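Local coordinates for response regulator protein (Burkholderia pseudomallei, PDB 3RQI) that probably relays a two-component signal, taking a phosphoryl group on its receiver domain and controlling transcription through a Fis-type DNA-binding domain, at residues 12-17 with 106-111; 30-35 with 114-119; 65-70 with 94-99. All coordinates share one frame; numbering follows the deposited sequence.

Interaction 1. Residues 12-17 with 106-111; sequences VIDDNE and LAKPAN. With CA (calcium ion), chain B.
Lys108 reaches across to Asp14, the two side chains coming from opposite directions, and the union is a single salt bridge: NZ donates to OD2 at 2.8 Å. NZ meets the syn lone pair of OD2, the one that faces toward OD1. An extended chain beyond CG lets the lysine span the gap, for even the closest CA atoms, those of Asp14 and Lys108, are 12.0 Å apart.

The second oxygen of Asp14 is gripped as well, by two donors. Its OD1 accepts the backbone N of Asn16 at 2.9 Å through the anti lone pair, closing an Asx turn; with the lysine on OD2, this helps fix the rotation of the carboxylate. It also accepts from a water whose O lies 2.7 Å from Asp14 OD1. That same water binds the calcium ion at 2.4 Å from its O, so Asp14 acts on the metal from the second shell, whereas Asp15 OD1 coordinates it directly at 2.3 Å. Phosphorylated Asp58 and the carbonyl O of His60 belong to the same metal site.

The ammonium of Lys108 has further partners: it donates to phosphoryl oxygen OP1 of the modified Asp58 and makes a cation-pi contact with Phe19. Asn16 caps the following helix through OD1 while its ND2 donates to a citrate probably from the crystallisation liquor. With a cis peptide bond between Lys108 and Pro109, the whole is the phosphoacceptor site of a CheY-like receiver domain: an acidic pair, a divalent metal, a phosphorylated aspartate and a lysine just past the end of the last strand.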
# COMPACT_ATOMS: atom_id res chain seq x y z
N VAL A 12 14.33 15.52 -7.04
CA VAL A 12 14.64 14.18 -6.54
C VAL A 12 15.09 14.30 -5.08
O VAL A 12 16.13 14.87 -4.82
CB VAL A 12 15.73 13.51 -7.42
CG1 VAL A 12 16.24 12.23 -6.72
CG2 VAL A 12 15.17 13.19 -8.86
N ILE A 13 14.32 13.71 -4.16
CA ILE A 13 14.68 13.77 -2.72
C ILE A 13 15.09 12.36 -2.28
O ILE A 13 14.24 11.46 -2.14
CB ILE A 13 13.49 14.22 -1.87
CG1 ILE A 13 13.03 15.63 -2.34
CG2 ILE A 13 13.89 14.23 -0.36
CD1 ILE A 13 11.60 15.95 -1.87
N ASP A 14 16.39 12.15 -2.08
CA ASP A 14 16.91 10.84 -1.65
C ASP A 14 18.29 11.08 -1.03
O ASP A 14 19.07 11.86 -1.57
CB ASP A 14 16.99 9.89 -2.88
CG ASP A 14 17.10 8.46 -2.48
OD1 ASP A 14 18.06 8.10 -1.76
OD2 ASP A 14 16.20 7.66 -2.84
N ASP A 15 18.55 10.47 0.12
CA ASP A 15 19.86 10.67 0.77
C ASP A 15 21.01 9.94 0.08
O ASP A 15 22.20 10.22 0.38
CB ASP A 15 19.79 10.20 2.23
CG ASP A 15 19.58 8.72 2.33
OD1 ASP A 15 18.50 8.23 1.94
OD2 ASP A 15 20.48 8.03 2.82
N ASN A 16 20.67 8.97 -0.78
CA ASN A 16 21.70 8.21 -1.51
C ASN A 16 22.03 9.03 -2.76
O ASN A 16 21.28 9.03 -3.73
CB ASN A 16 21.12 6.82 -1.85
CG ASN A 16 22.07 5.95 -2.68
OD1 ASN A 16 23.01 6.43 -3.33
ND2 ASN A 16 21.78 4.65 -2.70
N GLU A 17 23.17 9.74 -2.71
CA GLU A 17 23.51 10.70 -3.73
C GLU A 17 23.90 10.02 -5.04
O GLU A 17 23.78 10.60 -6.12
CB GLU A 17 24.62 11.65 -3.24
CG GLU A 17 24.31 12.30 -1.88
CD GLU A 17 25.34 13.30 -1.38
OE1 GLU A 17 26.17 13.80 -2.18
OE2 GLU A 17 25.30 13.59 -0.17
N LEU A 106 5.91 3.83 -5.51
CA LEU A 106 6.62 2.75 -6.23
C LEU A 106 7.77 2.18 -5.43
O LEU A 106 8.52 2.92 -4.76
CB LEU A 106 7.20 3.28 -7.53
CG LEU A 106 6.40 3.40 -8.82
CD1 LEU A 106 7.47 3.65 -9.90
CD2 LEU A 106 5.60 2.13 -9.10
N ALA A 107 7.88 0.85 -5.46
CA ALA A 107 9.07 0.19 -4.91
C ALA A 107 10.29 0.32 -5.82
O ALA A 107 10.19 0.15 -7.05
CB ALA A 107 8.77 -1.30 -4.66
N LYS A 108 11.44 0.63 -5.20
CA LYS A 108 12.73 0.41 -5.86
C LYS A 108 12.99 -1.12 -5.99
O LYS A 108 12.55 -1.91 -5.13
CB LYS A 108 13.90 1.05 -5.09
CG LYS A 108 13.85 2.56 -4.91
CD LYS A 108 15.04 3.00 -4.05
CE LYS A 108 15.03 4.53 -3.84
NZ LYS A 108 15.96 4.83 -2.72
N PRO A 109 13.66 -1.53 -7.06
CA PRO A 109 14.17 -0.71 -8.14
C PRO A 109 13.09 -0.46 -9.20
O PRO A 109 12.23 -1.31 -9.46
CB PRO A 109 15.33 -1.55 -8.72
CG PRO A 109 14.98 -2.88 -8.44
CD PRO A 109 14.13 -2.93 -7.19
N ALA A 110 13.15 0.74 -9.77
CA ALA A 110 12.25 1.14 -10.85
C ALA A 110 13.12 1.83 -11.87
O ALA A 110 14.14 2.42 -11.50
CB ALA A 110 11.17 2.12 -10.32
N ASN A 111 12.77 1.75 -13.15
CA ASN A 111 13.50 2.50 -14.16
C ASN A 111 12.85 3.84 -14.43
O ASN A 111 11.74 4.12 -13.95
CB ASN A 111 13.72 1.67 -15.47
CG ASN A 111 12.42 1.22 -16.13
OD1 ASN A 111 11.44 1.97 -16.22
ND2 ASN A 111 12.42 -0.00 -16.64
CA CA B . 17.43 6.14 1.90
O HOH W 1 17.88 5.79 -0.42

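Interaction 2. Residues 30-35 with 114-119; sequences RGYAVR and SILAAL
Leu116 points its forked end at the side chains of Tyr32 and Arg30, and its two methyl branches divide the work. CD2 sits by the phenol end of Tyr32, 3.5 Å from OH, and also lies 3.6 Å from Tyr32 CZ. CD1 touches both partners, Tyr32 CE2 and Arg30 CD each lying 3.9 Å from Leu116 CD1. Leucine and tyrosine advance from opposite directions, so the leucine methyls come up to the hydroxyl-bearing part of the ring, CD2 standing obliquely to its plane.

Tyr32 is thrown toward the helix by its first torsion, which sets CG opposite the carbonyl carbon (chi1 -66°). Leu116 has the same kind of first torsion. The nearest CA atoms of the two segments, those of Arg30 and Leu116, are 10.2 Å apart, so only long side chains span the gap. The turn that presents the tyrosine is the end of helix 17-29: Gly31, with positive phi, is the C-prime residue of a Schellman motif in which Tyr32 N bonds to Leu27 O and Gly31 N to Glu28 O. The chain then enters edge strand 33-37 of the parallel five-stranded sheet. In this doubly wound alpha/beta receiver fold the contact thus joins the first helix-to-strand turn to helix 112-118, the last helix of the domain.

Arg30 adds a smaller, peripheral part. Its chain is extended from CG to NE and slants past the leucine, so that the methylene CD does the touching while the guanidinium NH1 is bonded to the Gly26 carbonyl. Leu116 also packs on Phe10 of strand 9-13, and Lys8 makes a cation-pi contact with the Tyr32 ring.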
# COMPACT_ATOMS: atom_id res chain seq x y z
N ARG A 30 16.00 12.80 -20.86
CA ARG A 30 14.62 12.88 -21.34
C ARG A 30 14.10 14.31 -21.32
O ARG A 30 12.90 14.56 -21.52
CB ARG A 30 13.73 11.94 -20.53
CG ARG A 30 13.93 10.50 -20.91
CD ARG A 30 13.56 9.53 -19.80
NE ARG A 30 13.81 8.14 -20.22
CZ ARG A 30 14.97 7.50 -20.11
NH1 ARG A 30 16.05 8.07 -19.57
NH2 ARG A 30 15.05 6.25 -20.54
N GLY A 31 14.99 15.25 -21.06
CA GLY A 31 14.61 16.66 -21.13
C GLY A 31 14.10 17.31 -19.86
O GLY A 31 13.59 18.43 -19.91
N TYR A 32 14.23 16.63 -18.71
CA TYR A 32 13.83 17.24 -17.46
C TYR A 32 14.99 18.03 -16.88
O TYR A 32 16.15 17.71 -17.13
CB TYR A 32 13.34 16.18 -16.43
CG TYR A 32 12.06 15.53 -16.89
CD1 TYR A 32 10.83 15.98 -16.44
CD2 TYR A 32 12.09 14.49 -17.82
CE1 TYR A 32 9.64 15.40 -16.92
CE2 TYR A 32 10.91 13.91 -18.31
CZ TYR A 32 9.69 14.37 -17.83
OH TYR A 32 8.52 13.82 -18.31
N ALA A 33 14.67 19.09 -16.16
CA ALA A 33 15.67 19.88 -15.46
C ALA A 33 15.55 19.40 -14.02
O ALA A 33 14.50 19.58 -13.42
CB ALA A 33 15.32 21.35 -15.55
N VAL A 34 16.62 18.81 -13.46
CA VAL A 34 16.53 18.10 -12.16
C VAL A 34 17.35 18.77 -11.07
O VAL A 34 18.52 19.17 -11.29
CB VAL A 34 17.04 16.62 -12.31
CG1 VAL A 34 16.85 15.80 -11.04
CG2 VAL A 34 16.33 15.92 -13.50
N ARG A 35 16.73 18.92 -9.90
CA ARG A 35 17.44 19.30 -8.66
C ARG A 35 17.37 18.13 -7.71
O ARG A 35 16.41 17.35 -7.75
CB ARG A 35 16.79 20.54 -8.01
CG ARG A 35 16.82 21.77 -8.92
CD ARG A 35 18.26 22.20 -9.19
NE ARG A 35 18.81 22.84 -7.99
CZ ARG A 35 18.95 24.16 -7.84
NH1 ARG A 35 18.65 24.98 -8.84
NH2 ARG A 35 19.44 24.66 -6.71
N SER A 114 9.29 3.85 -15.91
CA SER A 114 8.22 3.47 -14.98
C SER A 114 7.96 4.54 -13.91
O SER A 114 6.83 4.71 -13.45
CB SER A 114 8.48 2.11 -14.37
OG SER A 114 9.50 2.14 -13.41
N ILE A 115 9.03 5.26 -13.57
CA ILE A 115 8.90 6.39 -12.63
C ILE A 115 8.04 7.46 -13.28
O ILE A 115 7.07 7.91 -12.68
CB ILE A 115 10.30 6.94 -12.21
CG1 ILE A 115 10.95 5.96 -11.25
CG2 ILE A 115 10.18 8.35 -11.51
CD1 ILE A 115 12.41 6.23 -11.03
N LEU A 116 8.36 7.84 -14.53
CA LEU A 116 7.52 8.79 -15.28
C LEU A 116 6.07 8.30 -15.43
O LEU A 116 5.13 9.09 -15.25
CB LEU A 116 8.16 9.16 -16.63
CG LEU A 116 9.45 9.99 -16.51
CD1 LEU A 116 10.22 10.10 -17.86
CD2 LEU A 116 9.21 11.40 -15.92
N ALA A 117 5.89 7.02 -15.77
CA ALA A 117 4.54 6.43 -15.91
C ALA A 117 3.73 6.60 -14.62
O ALA A 117 2.54 7.00 -14.65
CB ALA A 117 4.64 4.91 -16.31
N ALA A 118 4.39 6.33 -13.50
CA ALA A 118 3.76 6.35 -12.16
C ALA A 118 3.36 7.77 -11.74
O ALA A 118 2.46 7.97 -10.91
CB ALA A 118 4.68 5.75 -11.16
N LEU A 119 4.00 8.75 -12.35
CA LEU A 119 3.65 10.16 -12.10
C LEU A 119 2.47 10.73 -12.86
O LEU A 119 2.06 11.86 -12.60
CB LEU A 119 4.88 11.03 -12.35
CG LEU A 119 5.90 10.97 -11.23
CD1 LEU A 119 7.31 11.36 -11.75
CD2 LEU A 119 5.49 11.89 -10.04

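Interaction 3. Residues 65-70 with 94-99; sequences SGLSLI and AVQAVK. With SO4 (sulfate ion), chain D.
Ala97 presents a small methyl group to which two larger side chains fit. Leu67 CD1 lies 3.8 Å from Ala97 CB, and Leu67 CD1 also lies 3.7 Å from Ala97 CA. From a turn further along helix 67-76, Ile70 CD1 reaches Ala97 CB at 3.7 Å. With only a methyl on the alanine, the backbones draw close: the CA atoms of Leu67 and Ala97 are 6.2 Å apart.

The other branch of Leu67 does a separate job. Its CD2 brushes Gln96 CG at 4.1 Å, the two chains crossing at nearly a right angle. Setting CG opposite the backbone N (chi1 -164°) brings the end of Leu67 nearer helix 91-100 than its CB direction alone would suggest.

Outside this shell, Ile70 and Ala97 both rest on Val84 of strand 81-86, and Ser65 steadies the start of the leucine-bearing turn, its OG accepting from Ser68 N at 3.1 Å. The bent chain of Gln96 turns its amide elsewhere: NE2 donates to Asp100 OD1, while OE1 bonds to Ser124 of the second subunit. Lys99 leads away too, its NZ donating to Ser124 OG and Asp103 O of the second subunit and, at 2.9 Å, to O3 of a sulfate probably from the crystallisation liquor; Asn122 and Arg81 of the second subunit hold the same anion.

Helix 91-100 is therefore two-sided. Toward helix 67-76 the contact with Ala97 is buried and aliphatic, resting on close van der Waals packing, while Gln96 OE1 and Lys99 NZ bond to the second subunit.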
# COMPACT_ATOMS: atom_id res chain seq x y z
N SER A 65 12.61 11.58 8.17
CA SER A 65 11.43 10.86 7.69
C SER A 65 10.97 11.49 6.39
O SER A 65 10.50 12.63 6.41
CB SER A 65 10.28 11.05 8.67
OG SER A 65 9.07 10.53 8.09
N GLY A 66 11.10 10.76 5.25
CA GLY A 66 10.51 11.21 3.97
C GLY A 66 8.99 11.33 4.03
O GLY A 66 8.35 12.22 3.41
N LEU A 67 8.37 10.46 4.81
CA LEU A 67 6.92 10.49 4.93
C LEU A 67 6.48 11.85 5.46
O LEU A 67 5.49 12.43 4.99
CB LEU A 67 6.50 9.38 5.89
CG LEU A 67 5.06 8.93 5.92
CD1 LEU A 67 4.60 8.46 4.53
CD2 LEU A 67 4.97 7.77 6.93
N SER A 68 7.23 12.36 6.45
CA SER A 68 6.94 13.64 7.12
C SER A 68 7.07 14.84 6.18
O SER A 68 6.60 15.95 6.50
CB SER A 68 7.85 13.80 8.34
OG SER A 68 9.18 14.16 7.94
N LEU A 69 7.73 14.64 5.04
CA LEU A 69 7.92 15.71 4.05
C LEU A 69 6.73 15.87 3.12
O LEU A 69 6.55 16.91 2.50
CB LEU A 69 9.17 15.47 3.17
CG LEU A 69 10.55 15.76 3.71
CD1 LEU A 69 11.58 15.36 2.63
CD2 LEU A 69 10.63 17.28 4.03
N ILE A 70 5.88 14.85 3.03
CA ILE A 70 4.89 14.86 1.94
C ILE A 70 3.85 16.00 2.10
O ILE A 70 3.59 16.74 1.14
CB ILE A 70 4.21 13.51 1.84
CG1 ILE A 70 5.24 12.46 1.42
CG2 ILE A 70 3.07 13.60 0.80
CD1 ILE A 70 4.77 10.99 1.60
N ALA A 94 2.44 3.12 2.36
CA ALA A 94 1.73 3.56 1.15
C ALA A 94 0.39 4.21 1.54
O ALA A 94 0.08 5.28 1.08
CB ALA A 94 1.55 2.38 0.20
N VAL A 95 -0.35 3.57 2.45
CA VAL A 95 -1.61 4.15 2.98
C VAL A 95 -1.31 5.55 3.54
O VAL A 95 -2.00 6.50 3.13
CB VAL A 95 -2.21 3.22 4.08
CG1 VAL A 95 -3.34 3.92 4.85
CG2 VAL A 95 -2.74 1.89 3.48
N GLN A 96 -0.31 5.71 4.44
CA GLN A 96 -0.09 7.00 5.06
C GLN A 96 0.42 8.03 4.05
O GLN A 96 0.03 9.20 4.11
CB GLN A 96 0.85 6.88 6.27
CG GLN A 96 0.90 8.16 7.13
CD GLN A 96 -0.49 8.48 7.67
OE1 GLN A 96 -1.20 7.58 8.16
NE2 GLN A 96 -0.91 9.74 7.56
N ALA A 97 1.28 7.59 3.13
CA ALA A 97 1.79 8.52 2.12
C ALA A 97 0.69 9.15 1.28
O ALA A 97 0.72 10.37 0.97
CB ALA A 97 2.81 7.83 1.21
N VAL A 98 -0.30 8.34 0.94
CA VAL A 98 -1.41 8.84 0.12
C VAL A 98 -2.26 9.77 0.97
O VAL A 98 -2.71 10.83 0.50
CB VAL A 98 -2.24 7.68 -0.50
CG1 VAL A 98 -3.51 8.25 -1.21
CG2 VAL A 98 -1.38 6.84 -1.40
N LYS A 99 -2.47 9.44 2.25
CA LYS A 99 -3.24 10.35 3.10
C LYS A 99 -2.58 11.73 3.21
O LYS A 99 -3.25 12.76 3.28
CB LYS A 99 -3.41 9.76 4.52
CG LYS A 99 -4.31 8.55 4.63
CD LYS A 99 -4.57 8.29 6.11
CE LYS A 99 -5.44 7.07 6.30
NZ LYS A 99 -5.85 6.92 7.70
S SO4 D . -7.20 9.24 10.35
O1 SO4 D . -6.90 7.96 10.95
O2 SO4 D . -6.95 10.29 11.35
O3 SO4 D . -6.33 9.42 9.18
O4 SO4 D . -8.60 9.32 9.92

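Interactions 1 and 2, their centres 12 Å apart, reach the same sheet through the neighbouring strands 9-13 and 33-37: Val12 N and Arg35 O, 2.9 Å apart, probably form a hydrogen bond between them, and Leu106 CD1 packs 3.7 Å from Ala118 CB. Interaction 3 lies elsewhere in the domain, about 15 Å from interaction 1 between centres, yet it touches it where Ile13 CG2 meets Leu69 CD1 at 3.9 Å. Interactions 2 and 3 stay about 10 Å apart at their nearest atoms. Interaction 1 alone holds the calcium ion, with the Leu67 side chain of interaction 3 about 12 Å from it; all three come near the second subunit, interaction 2 through Ser114 alone.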